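Side-chain contacts in translation initiation factor eIF2 assembly protein (Schizosaccharomyces pombe, PDB 4ZGP), which acts as an ATP-dependent folding chaperone, binding the gamma subunit of eIF2 so that it can assemble with the alpha and beta subunits: residues A[195-200]-A[269-274]; A[207-212]-A[244-249]; A[214-217]-A[223-226]. All coordinates share one frame; numbering follows the deposited sequence. Where two conformers were deposited one is given.

Contact 1 of 3, residues A[195-200]-A[269-274]; sequences RCFVKS and LLFSWS
Leu269 lays its CD1 methyl against the aliphatic part of Arg195, 3.7 Å from Arg195 CD and about as close to CB, the two side chains crossing at nearly a right angle. A branched leucine suits this place because it covers methylenes and makes no claim on the arginine's polar end. Arg195 lines the ADP pocket: NE pairs with Asp246, NH1 with the backbone oxygen of Asp267, and NH2 makes a long, weak ion pair with the beta phosphate.

Two residues on, Phe271 brings CD2 within 3.8 Å of Phe197 CE1, with the ring planes at 73° and the centroids 5.6 Å apart. Phe197 reaches it with CG anti to its own carbonyl carbon (chi1 -60°).

Ser272 then serves as N-cap of helix 273-278, and Glu275 bonds back to Ser272 N, completing a capping box. Trp273, in the first turn, takes the edge of Phe197 toward its face in an offset edge-to-face pair, Phe197 CE2 lying 4.1 Å from Trp273 CZ2. Flat, apolar rings suit this largely buried place because they fill it with edges and faces, and tryptophan adds an N-H, at NE1, for the Thr266 carbonyl.

With no hydrogen bond joining the segments, the loop and helix start are held to strand 193-199 by an aromatic cluster and one methyl, while the polar groups of Arg195 and Trp273 find partners elsewhere.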
ATOM      1  N   ARG A 195      10.719  -1.453   2.701  1.00 21.27           N
ATOM      2  CA  ARG A 195      10.302  -1.076   1.362  1.00 16.68           C
ATOM      3  C   ARG A 195      11.390  -1.524   0.394  1.00 22.78           C
ATOM      4  O   ARG A 195      12.560  -1.260   0.629  1.00 21.11           O
ATOM      5  CB  ARG A 195      10.067   0.423   1.271  1.00 19.06           C
ATOM      6  CG  ARG A 195       9.746   0.891  -0.146  1.00 22.07           C
ATOM      7  CD  ARG A 195       8.929   2.173  -0.149  1.00 22.36           C
ATOM      8  NE  ARG A 195       7.564   1.963   0.332  1.00 22.89           N
ATOM      9  CZ  ARG A 195       6.635   2.910   0.368  1.00 29.51           C
ATOM     10  NH1 ARG A 195       6.937   4.142  -0.019  1.00 26.32           N
ATOM     11  NH2 ARG A 195       5.395   2.627   0.797  1.00 27.22           N
ATOM     12  N   CYS A 196      10.987  -2.194  -0.688  1.00 20.97           N
ATOM     13  CA  CYS A 196      11.899  -2.999  -1.501  1.00 19.16           C
ATOM     14  C   CYS A 196      11.743  -2.613  -2.958  1.00 23.27           C
ATOM     15  O   CYS A 196      10.644  -2.614  -3.521  1.00 20.49           O
ATOM     16  CB  CYS A 196      11.628  -4.494  -1.315  1.00 21.86           C
ATOM     17  SG  CYS A 196      11.507  -5.012   0.434  1.00 25.15           S
ATOM     18  N   PHE A 197      12.868  -2.293  -3.575  1.00 20.20           N
ATOM     19  CA  PHE A 197      12.860  -1.660  -4.869  1.00 21.81           C
ATOM     20  C   PHE A 197      13.377  -2.639  -5.907  1.00 20.90           C
ATOM     21  O   PHE A 197      14.417  -3.273  -5.726  1.00 22.22           O
ATOM     22  CB  PHE A 197      13.716  -0.386  -4.826  1.00 22.61           C
ATOM     23  CG  PHE A 197      13.227   0.629  -3.839  1.00 22.58           C
ATOM     24  CD1 PHE A 197      13.639   0.590  -2.514  1.00 19.72           C
ATOM     25  CD2 PHE A 197      12.372   1.637  -4.237  1.00 22.61           C
ATOM     26  CE1 PHE A 197      13.186   1.544  -1.608  1.00 17.23           C
ATOM     27  CE2 PHE A 197      11.919   2.586  -3.333  1.00 21.43           C
ATOM     28  CZ  PHE A 197      12.325   2.545  -2.025  1.00 19.50           C
ATOM     29  N   VAL A 198      12.615  -2.772  -6.985  1.00 23.49           N
ATOM     30  CA  VAL A 198      12.849  -3.786  -7.978  1.00 22.34           C
ATOM     31  C   VAL A 198      13.003  -3.133  -9.342  1.00 22.20           C
ATOM     32  O   VAL A 198      12.162  -2.348  -9.748  1.00 20.75           O
ATOM     33  CB  VAL A 198      11.677  -4.801  -8.046  1.00 22.41           C
ATOM     34  CG1 VAL A 198      11.928  -5.809  -9.144  1.00 22.81           C
ATOM     35  CG2 VAL A 198      11.484  -5.497  -6.702  1.00 20.47           C
ATOM     36  N   LYS A 199      14.080  -3.468 -10.042  1.00 27.22           N
ATOM     37  CA  LYS A 199      14.308  -2.918 -11.375  1.00 26.43           C
ATOM     38  C   LYS A 199      14.801  -4.036 -12.276  1.00 24.97           C
ATOM     39  O   LYS A 199      15.689  -4.797 -11.893  1.00 26.11           O
ATOM     40  CB  LYS A 199      15.321  -1.768 -11.331  1.00 32.69           C
ATOM     41  CG  LYS A 199      15.577  -1.136 -12.689  1.00 36.54           C
ATOM     42  CD  LYS A 199      16.847  -0.299 -12.678  1.00 37.56           C
ATOM     43  CE  LYS A 199      16.618   0.982 -11.944  1.00 32.12           C
ATOM     44  NZ  LYS A 199      17.762   1.954 -12.093  1.00 30.82           N
ATOM     45  N   SER A 200      14.190  -4.142 -13.453  1.00 29.05           N
ATOM     46  CA  SER A 200      14.404  -5.268 -14.359  1.00 32.68           C
ATOM     47  C   SER A 200      14.318  -6.597 -13.618  1.00 31.20           C
ATOM     48  O   SER A 200      15.170  -7.462 -13.776  1.00 30.68           O
ATOM     49  CB  SER A 200      15.750  -5.120 -15.089  1.00 31.45           C
ATOM     50  OG  SER A 200      15.847  -3.805 -15.602  1.00 37.63           O
ATOM     51  N   LEU A 269      11.899   6.939   0.718  1.00 25.73           N
ATOM     52  CA  LEU A 269      12.276   6.788   2.123  1.00 26.45           C
ATOM     53  C   LEU A 269      13.763   7.068   2.344  1.00 29.65           C
ATOM     54  O   LEU A 269      14.168   8.231   2.292  1.00 27.90           O
ATOM     55  CB  LEU A 269      11.875   5.394   2.636  1.00 26.65           C
ATOM     56  CG  LEU A 269      10.352   5.154   2.608  1.00 25.73           C
ATOM     57  CD1 LEU A 269      10.046   3.716   3.056  1.00 23.98           C
ATOM     58  CD2 LEU A 269       9.611   6.137   3.518  1.00 31.26           C
ATOM     59  N   LEU A 270      14.573   6.044   2.605  1.00 25.43           N
ATOM     60  CA  LEU A 270      16.006   6.276   2.834  1.00 25.99           C
ATOM     61  C   LEU A 270      16.804   6.361   1.535  1.00 30.39           C
ATOM     62  O   LEU A 270      18.017   6.613   1.559  1.00 27.02           O
ATOM     63  CB  LEU A 270      16.601   5.187   3.724  1.00 24.66           C
ATOM     64  CG  LEU A 270      15.955   5.162   5.111  1.00 27.56           C
ATOM     65  CD1 LEU A 270      16.625   4.101   5.971  1.00 27.74           C
ATOM     66  CD2 LEU A 270      16.064   6.551   5.746  1.00 31.81           C
ATOM     67  N   PHE A 271      16.129   6.136   0.409  1.00 24.94           N
ATOM     68  CA  PHE A 271      16.738   6.317  -0.914  1.00 28.42           C
ATOM     69  C   PHE A 271      16.158   7.524  -1.633  1.00 31.11           C
ATOM     70  O   PHE A 271      14.981   7.845  -1.483  1.00 29.43           O
ATOM     71  CB  PHE A 271      16.536   5.075  -1.802  1.00 23.64           C
ATOM     72  CG  PHE A 271      17.217   3.861  -1.287  1.00 28.22           C
ATOM     73  CD1 PHE A 271      18.563   3.644  -1.534  1.00 24.22           C
ATOM     74  CD2 PHE A 271      16.526   2.936  -0.531  1.00 23.98           C
ATOM     75  CE1 PHE A 271      19.211   2.531  -1.040  1.00 25.15           C
ATOM     76  CE2 PHE A 271      17.170   1.813  -0.037  1.00 24.78           C
ATOM     77  CZ  PHE A 271      18.522   1.611  -0.280  1.00 29.34           C
ATOM     78  N   SER A 272      16.975   8.202  -2.433  1.00 28.79           N
ATOM     79  CA  SER A 272      16.423   9.198  -3.339  1.00 26.29           C
ATOM     80  C   SER A 272      16.137   8.552  -4.688  1.00 26.84           C
ATOM     81  O   SER A 272      16.771   7.567  -5.064  1.00 27.78           O
ATOM     82  CB  SER A 272      17.393  10.362  -3.540  1.00 36.22           C
ATOM     83  OG  SER A 272      18.495   9.912  -4.300  1.00 32.88           O
ATOM     84  N   TRP A 273      15.206   9.130  -5.425  1.00 28.25           N
ATOM     85  CA  TRP A 273      14.857   8.588  -6.724  1.00 29.42           C
ATOM     86  C   TRP A 273      15.953   8.868  -7.748  1.00 32.38           C
ATOM     87  O   TRP A 273      16.052   8.163  -8.745  1.00 29.30           O
ATOM     88  CB  TRP A 273      13.497   9.134  -7.173  1.00 32.90           C
ATOM     89  CG  TRP A 273      12.430   8.304  -6.556  1.00 29.98           C
ATOM     90  CD1 TRP A 273      11.684   8.611  -5.457  1.00 28.79           C
ATOM     91  CD2 TRP A 273      12.067   6.964  -6.930  1.00 27.47           C
ATOM     92  NE1 TRP A 273      10.849   7.554  -5.144  1.00 28.54           N
ATOM     93  CE2 TRP A 273      11.066   6.534  -6.036  1.00 27.56           C
ATOM     94  CE3 TRP A 273      12.474   6.100  -7.941  1.00 23.99           C
ATOM     95  CZ2 TRP A 273      10.471   5.274  -6.128  1.00 25.24           C
ATOM     96  CZ3 TRP A 273      11.876   4.856  -8.038  1.00 30.41           C
ATOM     97  CH2 TRP A 273      10.883   4.456  -7.133  1.00 25.71           C
ATOM     98  N   SER A 274      16.786   9.871  -7.484  1.00 33.16           N
ATOM     99  CA  SER A 274      17.945  10.083  -8.336  1.00 38.31           C
ATOM    100  C   SER A 274      18.828   8.859  -8.282  1.00 31.07           C
ATOM    101  O   SER A 274      19.232   8.335  -9.313  1.00 35.53           O
ATOM    102  CB  SER A 274      18.740  11.332  -7.916  1.00 37.16           C
ATOM    103  OG  SER A 274      17.898  12.465  -7.866  1.00 48.86           O
TER

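Contact 2 of 3, residues A[207-212]-A[244-249]; sequences CQRDDN and VFDVYI. With ADP (adenosine-5'-diphosphate), chain C.
Arg209 and Asp246 meet face to face in the nucleotide site of the ATP-grasp fold, Arg209 from the loop after strand 202-208 and Asp246 from strand 243-250. Each buries about 50 Å² against the other, and both belong to the ADP pocket. Their flat groups are stacked, the guanidinium and carboxylate planes only 26° apart, and Asp246 OD2 lies 3.0 Å from Arg209 CZ. The same oxygen is 3.0 Å from Arg209 NH1 in a salt bridge of charges alone: it sits well out of the guanidinium plane, and the N-H bonds are directed elsewhere.

This leaves the rim of the guanidinium to other partners. NH1 also forms a salt bridge with Glu193, and the opposite face carries the ribose O3' of ADP, 3.3 Å above the plane. The arginine chain, bent at chi2 and chi3, is so folded that its rim faces the diphosphate. Arginine fits here because one flat cation can offer a face to a carboxylate and N-H groups to phosphate oxygens at once.

Asp246 in turn holds Arg195 NE through OD1, so its carboxylate links two arginines gathered beside the phosphates and probably balances part of their charge. Arg209 was modelled in two conformers, and the very short approach of NH1 to ADP O1A is doubtful in detail. In the conformer given, Arg209 NH2 donates to ADP O3B of the beta phosphate at 2.9 Å, with an N-H...O angle of 156°.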
ATOM      1  N   CYS A 207      14.969  -0.765   2.247  1.00 20.67           N
ATOM      2  CA  CYS A 207      15.233  -0.015   3.453  1.00 22.95           C
ATOM      3  C   CYS A 207      14.161  -0.261   4.465  1.00 23.43           C
ATOM      4  O   CYS A 207      13.059  -0.681   4.138  1.00 22.27           O
ATOM      5  CB  CYS A 207      15.344   1.496   3.160  1.00 19.20           C
ATOM      6  SG  CYS A 207      13.903   2.326   2.463  1.00 24.31           S
ATOM      7  N   GLN A 208      14.530  -0.037   5.713  1.00 23.52           N
ATOM      8  CA  GLN A 208      13.579   0.047   6.801  1.00 22.73           C
ATOM      9  C   GLN A 208      12.458   1.027   6.470  1.00 28.93           C
ATOM     10  O   GLN A 208      12.694   2.116   5.916  1.00 26.51           O
ATOM     11  CB  GLN A 208      14.279   0.462   8.096  1.00 20.00           C
ATOM     12  CG  GLN A 208      13.384   0.436   9.323  1.00 20.00           C
ATOM     13  CD  GLN A 208      14.146   0.687  10.608  1.00 20.00           C
ATOM     14  OE1 GLN A 208      15.373   0.794  10.598  1.00 20.00           O
ATOM     15  NE2 GLN A 208      13.422   0.784  11.719  1.00 20.00           N
ATOM     16  N   ARG A 209      11.230   0.656   6.829  1.00 23.24           N
ATOM     17  CA  ARG A 209      10.076   1.445   6.427  0.51 29.80           C
ATOM     18  C   ARG A 209       9.748   2.577   7.389  1.00 32.88           C
ATOM     19  O   ARG A 209       9.284   3.636   6.965  1.00 32.84           O
ATOM     20  CB  ARG A 209       8.861   0.538   6.256  0.51 30.65           C
ATOM     21  CG  ARG A 209       8.538   0.269   4.814  0.51 26.24           C
ATOM     22  CD  ARG A 209       7.327   1.056   4.357  0.51 30.60           C
ATOM     23  NE  ARG A 209       6.142   0.213   4.332  0.51 35.02           N
ATOM     24  CZ  ARG A 209       4.906   0.658   4.143  0.51 31.00           C
ATOM     25  NH1 ARG A 209       3.903  -0.200   4.126  0.51 26.51           N
ATOM     26  NH2 ARG A 209       4.680   1.952   3.967  0.51 31.33           N
ATOM     27  N   ASP A 210      10.003   2.379   8.677  1.00 28.50           N
ATOM     28  CA  ASP A 210       9.686   3.424   9.657  1.00 35.62           C
ATOM     29  C   ASP A 210      10.908   4.283   9.923  1.00 35.35           C
ATOM     30  O   ASP A 210      11.929   4.118   9.260  1.00 35.87           O
ATOM     31  CB  ASP A 210       9.183   2.810  10.963  1.00 35.67           C
ATOM     32  CG  ASP A 210      10.260   2.059  11.689  1.00 33.90           C
ATOM     33  OD1 ASP A 210      11.060   1.388  11.003  1.00 38.14           O
ATOM     34  OD2 ASP A 210      10.315   2.137  12.936  1.00 42.86           O
ATOM     35  N   ASP A 211      10.842   5.186  10.897  1.00 33.16           N
ATOM     36  CA  ASP A 211      11.994   6.067  11.099  1.00 32.14           C
ATOM     37  C   ASP A 211      12.654   5.945  12.469  1.00 39.06           C
ATOM     38  O   ASP A 211      13.356   6.849  12.910  1.00 39.10           O
ATOM     39  CB  ASP A 211      11.608   7.532  10.842  1.00 46.28           C
ATOM     40  CG  ASP A 211      10.280   7.906  11.455  1.00 53.39           C
ATOM     41  OD1 ASP A 211       9.944   7.366  12.531  1.00 51.78           O
ATOM     42  OD2 ASP A 211       9.569   8.749  10.857  1.00 62.88           O
ATOM     43  N   ASN A 212      12.473   4.807  13.129  1.00 37.90           N
ATOM     44  CA  ASN A 212      13.131   4.607  14.409  1.00 40.58           C
ATOM     45  C   ASN A 212      14.226   3.571  14.319  1.00 39.50           C
ATOM     46  O   ASN A 212      14.046   2.507  13.730  1.00 36.79           O
ATOM     47  CB  ASN A 212      12.115   4.219  15.480  1.00 42.72           C
ATOM     48  CG  ASN A 212      11.169   5.354  15.806  1.00 46.56           C
ATOM     49  OD1 ASN A 212      11.590   6.398  16.304  1.00 47.99           O
ATOM     50  ND2 ASN A 212       9.880   5.162  15.518  1.00 51.17           N
ATOM     51  N   VAL A 244       7.796  -1.381  -6.661  1.00 22.11           N
ATOM     52  CA  VAL A 244       8.238  -1.249  -5.277  1.00 15.65           C
ATOM     53  C   VAL A 244       7.298  -2.069  -4.411  1.00 20.46           C
ATOM     54  O   VAL A 244       6.103  -1.893  -4.533  1.00 21.14           O
ATOM     55  CB  VAL A 244       8.207   0.210  -4.836  1.00 19.40           C
ATOM     56  CG1 VAL A 244       8.697   0.352  -3.398  1.00 21.06           C
ATOM     57  CG2 VAL A 244       9.057   1.099  -5.822  1.00 21.84           C
ATOM     58  N   PHE A 245       7.814  -2.955  -3.567  1.00 17.83           N
ATOM     59  CA  PHE A 245       6.894  -3.731  -2.725  1.00 18.27           C
ATOM     60  C   PHE A 245       7.241  -3.551  -1.260  1.00 21.21           C
ATOM     61  O   PHE A 245       8.404  -3.382  -0.916  1.00 21.67           O
ATOM     62  CB  PHE A 245       6.849  -5.227  -3.148  1.00 15.13           C
ATOM     63  CG  PHE A 245       8.117  -6.028  -2.925  1.00 20.36           C
ATOM     64  CD1 PHE A 245       9.133  -6.038  -3.860  1.00 20.09           C
ATOM     65  CD2 PHE A 245       8.230  -6.882  -1.841  1.00 24.29           C
ATOM     66  CE1 PHE A 245      10.268  -6.834  -3.671  1.00 21.49           C
ATOM     67  CE2 PHE A 245       9.358  -7.680  -1.645  1.00 24.80           C
ATOM     68  CZ  PHE A 245      10.379  -7.652  -2.548  1.00 22.85           C
ATOM     69  N   ASP A 246       6.209  -3.501  -0.404  1.00 19.29           N
ATOM     70  CA  ASP A 246       6.425  -3.347   1.033  1.00 20.98           C
ATOM     71  C   ASP A 246       6.260  -4.707   1.674  1.00 22.08           C
ATOM     72  O   ASP A 246       5.406  -5.492   1.260  1.00 19.64           O
ATOM     73  CB  ASP A 246       5.445  -2.342   1.662  1.00 19.92           C
ATOM     74  CG  ASP A 246       5.697  -0.912   1.198  1.00 28.61           C
ATOM     75  OD1 ASP A 246       6.818  -0.616   0.733  1.00 29.41           O
ATOM     76  OD2 ASP A 246       4.776  -0.089   1.284  1.00 32.95           O
ATOM     77  N   VAL A 247       7.103  -5.011   2.654  1.00 22.61           N
ATOM     78  CA  VAL A 247       7.055  -6.317   3.301  0.66 22.26           C
ATOM     79  C   VAL A 247       7.099  -6.183   4.808  1.00 24.94           C
ATOM     80  O   VAL A 247       7.721  -5.279   5.330  1.00 25.88           O
ATOM     81  CB  VAL A 247       8.215  -7.209   2.870  0.66 25.90           C
ATOM     82  CG1 VAL A 247       8.060  -7.547   1.455  0.66 23.73           C
ATOM     83  CG2 VAL A 247       9.551  -6.517   3.117  0.66 20.75           C
ATOM     84  N   TYR A 248       6.402  -7.090   5.482  1.00 21.38           N
ATOM     85  CA  TYR A 248       6.445  -7.172   6.929  1.00 22.79           C
ATOM     86  C   TYR A 248       7.069  -8.519   7.279  1.00 21.28           C
ATOM     87  O   TYR A 248       6.598  -9.563   6.838  1.00 23.10           O
ATOM     88  CB  TYR A 248       5.048  -7.047   7.530  1.00 25.08           C
ATOM     89  CG  TYR A 248       5.055  -7.217   9.038  1.00 26.53           C
ATOM     90  CD1 TYR A 248       5.848  -6.412   9.838  1.00 26.47           C
ATOM     91  CD2 TYR A 248       4.243  -8.168   9.652  1.00 27.57           C
ATOM     92  CE1 TYR A 248       5.857  -6.565  11.236  1.00 28.50           C
ATOM     93  CE2 TYR A 248       4.231  -8.318  11.052  1.00 32.42           C
ATOM     94  CZ  TYR A 248       5.043  -7.517  11.831  1.00 29.76           C
ATOM     95  OH  TYR A 248       5.046  -7.667  13.214  1.00 26.48           O
ATOM     96  N   ILE A 249       8.147  -8.501   8.050  1.00 24.33           N
ATOM     97  CA  ILE A 249       8.848  -9.744   8.352  1.00 23.70           C
ATOM     98  C   ILE A 249       8.742  -9.995   9.837  1.00 27.83           C
ATOM     99  O   ILE A 249       9.137  -9.173  10.642  1.00 26.29           O
ATOM    100  CB  ILE A 249      10.318  -9.700   7.899  1.00 25.85           C
ATOM    101  CG1 ILE A 249      10.365  -9.512   6.379  1.00 30.00           C
ATOM    102  CG2 ILE A 249      11.035 -11.007   8.279  1.00 27.52           C
ATOM    103  CD1 ILE A 249      11.771  -9.404   5.776  1.00 28.92           C
TER
HETATM  104  PB  ADP C 301       1.250   2.335   1.822  0.69 45.51           P
HETATM  105  O1B ADP C 301       1.964   1.354   0.904  0.69 40.65           O
HETATM  106  O2B ADP C 301       0.270   3.246   1.105  0.69 37.78           O
HETATM  107  O3B ADP C 301       2.220   2.974   2.795  0.69 37.41           O
HETATM  108  PA  ADP C 301       0.494   0.037   3.416  0.69 35.58           P
HETATM  109  O1A ADP C 301       1.851  -0.451   2.971  0.69 42.32           O
HETATM  110  O2A ADP C 301      -0.771  -0.785   3.234  0.69 36.30           O
HETATM  111  O3A ADP C 301       0.214   1.475   2.734  0.69 44.21           O
HETATM  112  O5' ADP C 301       0.625   0.373   4.980  0.69 44.51           O
HETATM  113  C5' ADP C 301       0.755   1.706   5.476  0.69 38.19           C
HETATM  114  C4' ADP C 301       1.109   1.541   6.943  0.69 41.03           C
HETATM  115  O4' ADP C 301      -0.057   1.145   7.668  0.69 37.77           O
HETATM  116  C3' ADP C 301       2.128   0.427   7.123  0.69 38.87           C
HETATM  117  O3' ADP C 301       3.447   0.956   7.289  0.69 41.30           O
HETATM  118  C2' ADP C 301       1.675  -0.330   8.354  0.69 41.25           C
HETATM  119  O2' ADP C 301       2.431   0.059   9.504  0.69 45.64           O
HETATM  120  C1' ADP C 301       0.227   0.062   8.561  0.69 36.94           C
HETATM  121  N9  ADP C 301      -0.609  -1.105   8.185  0.69 36.80           N
HETATM  122  C8  ADP C 301      -0.894  -1.484   6.921  0.69 36.24           C
HETATM  123  N7  ADP C 301      -1.682  -2.594   6.915  0.69 39.00           N
HETATM  124  C5  ADP C 301      -1.912  -2.939   8.202  0.69 34.50           C
HETATM  125  C6  ADP C 301      -2.672  -4.004   8.897  0.69 34.40           C
HETATM  126  N6  ADP C 301      -3.347  -4.931   8.169  0.69 32.35           N
HETATM  127  N1  ADP C 301      -2.664  -4.014  10.257  0.69 28.14           N
HETATM  128  C2  ADP C 301      -1.991  -3.071  10.954  0.69 35.16           C
HETATM  129  N3  ADP C 301      -1.279  -2.073  10.388  0.69 37.18           N
HETATM  130  C4  ADP C 301      -1.205  -1.954   9.036  0.69 39.63           C

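Contact 3 of 3, residues A[214-217]-A[223-226]; sequences YEFL and CYEK
Tyr224 OH is met by the edge of the Phe216 ring, near that ring's plane, 3.3 Å from Phe216 CE2 and 3.5 Å from CD2. The approach is a contact between ring C-H groups and the hydroxyl oxygen, and no hydrogen bond crosses between the two segments. Phe216 swings its ring to this spot with CG anti to the backbone N (chi1 -177°), where it crosses the tyrosine at about a right angle.

Leu217 CD2 lies 3.7 Å from Tyr224 CE2. A branched apolar side chain suits this buried place, putting a methyl against the ring and leaving no polar atom to satisfy. The tyrosine ring also meets that of Phe194, on strand 193-199, and touches Thr192. An alanine in place of Tyr224 would remove the ring and hydroxyl, and would probably open a gap beside the Leu217 methyl and leave the Phe216 edge without its mate.

The backbone bond from Leu217 N to Tyr214 O, 3.1 Å long, shapes the turn into the weakly bonded helix 216-219. Together, the two helical pieces belong to the beta-alpha-beta crossover in which helix 221-233 connects the parallel strands 202-208 and 243-250 of the ATP-grasp sheet, with strand 193-199 between them, antiparallel to both.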
ATOM      1  N   TYR A 214      16.581   0.596  15.245  1.00 36.21           N
ATOM      2  CA  TYR A 214      16.228  -0.696  15.832  1.00 37.21           C
ATOM      3  C   TYR A 214      17.447  -1.591  15.678  1.00 38.91           C
ATOM      4  O   TYR A 214      17.717  -2.112  14.603  1.00 37.65           O
ATOM      5  CB  TYR A 214      14.978  -1.285  15.155  1.00 35.89           C
ATOM      6  CG  TYR A 214      14.429  -2.556  15.788  1.00 38.80           C
ATOM      7  CD1 TYR A 214      14.472  -2.752  17.167  1.00 44.06           C
ATOM      8  CD2 TYR A 214      13.857  -3.553  15.001  1.00 36.25           C
ATOM      9  CE1 TYR A 214      13.966  -3.916  17.744  1.00 42.69           C
ATOM     10  CE2 TYR A 214      13.352  -4.717  15.560  1.00 38.82           C
ATOM     11  CZ  TYR A 214      13.408  -4.895  16.934  1.00 42.91           C
ATOM     12  OH  TYR A 214      12.897  -6.050  17.491  1.00 39.36           O
ATOM     13  N   GLU A 215      18.222  -1.726  16.750  1.00 44.94           N
ATOM     14  CA  GLU A 215      19.527  -2.389  16.676  1.00 48.33           C
ATOM     15  C   GLU A 215      19.440  -3.846  16.204  1.00 37.03           C
ATOM     16  O   GLU A 215      20.367  -4.339  15.575  1.00 39.21           O
ATOM     17  CB  GLU A 215      20.238  -2.336  18.031  1.00 54.76           C
ATOM     18  CG  GLU A 215      19.592  -3.186  19.121  1.00 57.02           C
ATOM     19  CD  GLU A 215      18.209  -2.691  19.502  1.00 59.90           C
ATOM     20  OE1 GLU A 215      17.935  -1.477  19.320  1.00 59.09           O
ATOM     21  OE2 GLU A 215      17.392  -3.515  19.969  1.00 64.10           O
ATOM     22  N   PHE A 216      18.317  -4.502  16.481  1.00 39.78           N
ATOM     23  CA  PHE A 216      18.098  -5.900  16.081  1.00 38.52           C
ATOM     24  C   PHE A 216      18.291  -6.129  14.577  1.00 35.57           C
ATOM     25  O   PHE A 216      18.655  -7.221  14.143  1.00 38.78           O
ATOM     26  CB  PHE A 216      16.690  -6.345  16.498  1.00 38.70           C
ATOM     27  CG  PHE A 216      16.382  -7.794  16.191  1.00 40.73           C
ATOM     28  CD1 PHE A 216      16.870  -8.816  17.009  1.00 44.75           C
ATOM     29  CD2 PHE A 216      15.588  -8.138  15.099  1.00 38.14           C
ATOM     30  CE1 PHE A 216      16.584 -10.166  16.739  1.00 39.75           C
ATOM     31  CE2 PHE A 216      15.297  -9.488  14.811  1.00 39.04           C
ATOM     32  CZ  PHE A 216      15.799 -10.501  15.632  1.00 41.11           C
ATOM     33  N   LEU A 217      18.034  -5.098  13.780  1.00 35.40           N
ATOM     34  CA  LEU A 217      18.105  -5.232  12.331  1.00 32.45           C
ATOM     35  C   LEU A 217      19.534  -5.458  11.844  1.00 35.13           C
ATOM     36  O   LEU A 217      19.769  -6.248  10.935  1.00 33.43           O
ATOM     37  CB  LEU A 217      17.512  -3.988  11.663  1.00 31.91           C
ATOM     38  CG  LEU A 217      16.082  -3.636  12.071  1.00 29.91           C
ATOM     39  CD1 LEU A 217      15.596  -2.406  11.330  1.00 29.32           C
ATOM     40  CD2 LEU A 217      15.123  -4.834  11.841  1.00 28.60           C
ATOM     41  N   CYS A 223      19.588 -12.330   7.161  1.00 30.52           N
ATOM     42  CA  CYS A 223      18.357 -13.106   7.283  1.00 29.57           C
ATOM     43  C   CYS A 223      17.199 -12.348   6.619  1.00 31.82           C
ATOM     44  O   CYS A 223      16.457 -12.926   5.818  1.00 28.41           O
ATOM     45  CB  CYS A 223      18.053 -13.399   8.754  1.00 32.68           C
ATOM     46  SG  CYS A 223      16.605 -14.437   9.027  1.00 47.00           S
ATOM     47  N   TYR A 224      17.062 -11.058   6.928  1.00 28.73           N
ATOM     48  CA  TYR A 224      16.000 -10.256   6.304  1.00 26.88           C
ATOM     49  C   TYR A 224      16.149 -10.214   4.791  1.00 26.64           C
ATOM     50  O   TYR A 224      15.164 -10.354   4.067  1.00 24.45           O
ATOM     51  CB  TYR A 224      15.982  -8.821   6.859  1.00 24.98           C
ATOM     52  CG  TYR A 224      15.418  -8.731   8.255  1.00 29.10           C
ATOM     53  CD1 TYR A 224      14.089  -9.038   8.500  1.00 29.60           C
ATOM     54  CD2 TYR A 224      16.206  -8.333   9.331  1.00 32.52           C
ATOM     55  CE1 TYR A 224      13.554  -8.970   9.772  1.00 31.09           C
ATOM     56  CE2 TYR A 224      15.673  -8.259  10.615  1.00 33.39           C
ATOM     57  CZ  TYR A 224      14.345  -8.580  10.825  1.00 35.35           C
ATOM     58  OH  TYR A 224      13.785  -8.519  12.087  1.00 32.01           O
ATOM     59  N   GLU A 225      17.384 -10.033   4.320  1.00 24.58           N
ATOM     60  CA  GLU A 225      17.646  -9.956   2.897  1.00 29.30           C
ATOM     61  C   GLU A 225      17.222 -11.238   2.192  1.00 29.03           C
ATOM     62  O   GLU A 225      16.588 -11.189   1.134  1.00 25.26           O
ATOM     63  CB  GLU A 225      19.127  -9.668   2.623  1.00 30.28           C
ATOM     64  CG  GLU A 225      19.449  -9.624   1.135  1.00 28.34           C
ATOM     65  CD  GLU A 225      20.928  -9.418   0.854  1.00 41.92           C
ATOM     66  OE1 GLU A 225      21.321  -9.496  -0.327  1.00 38.73           O
ATOM     67  OE2 GLU A 225      21.693  -9.181   1.811  1.00 43.09           O
ATOM     68  N   LYS A 226      17.563 -12.382   2.785  1.00 27.75           N
ATOM     69  CA  LYS A 226      17.223 -13.672   2.183  1.00 29.44           C
ATOM     70  C   LYS A 226      15.713 -13.855   2.113  1.00 24.54           C
ATOM     71  O   LYS A 226      15.197 -14.319   1.109  1.00 24.92           O
ATOM     72  CB  LYS A 226      17.860 -14.832   2.970  1.00 28.76           C
ATOM     73  CG  LYS A 226      17.397 -16.211   2.542  1.00 31.82           C
ATOM     74  CD  LYS A 226      17.707 -16.502   1.077  1.00 45.59           C
ATOM     75  CE  LYS A 226      17.656 -18.004   0.775  1.00 52.96           C
ATOM     76  NZ  LYS A 226      16.462 -18.675   1.370  1.00 52.21           N
TER

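The three contacts are nested along the chain, contact 3 within the loop closed by contact 2, and contact 2 within that closed by contact 1. Contacts 1 and 2 share the five-stranded sheet, their centres 11 Å apart, and join at the pocket through the salt bridge from Arg195 NE to Asp246 OD1 (2.7 Å). Contact 3 packs on contact 2 from the helical side: Ile249 CG2 lies 3.6 Å from Tyr224 CE1. It does not touch contact 1, whose nearest atoms are about 7 Å away. Contact 2 grips ADP directly, contact 1 borders it through Arg195, and in contact 3 the Leu217 side chain remains about 13 Å from the nucleotide.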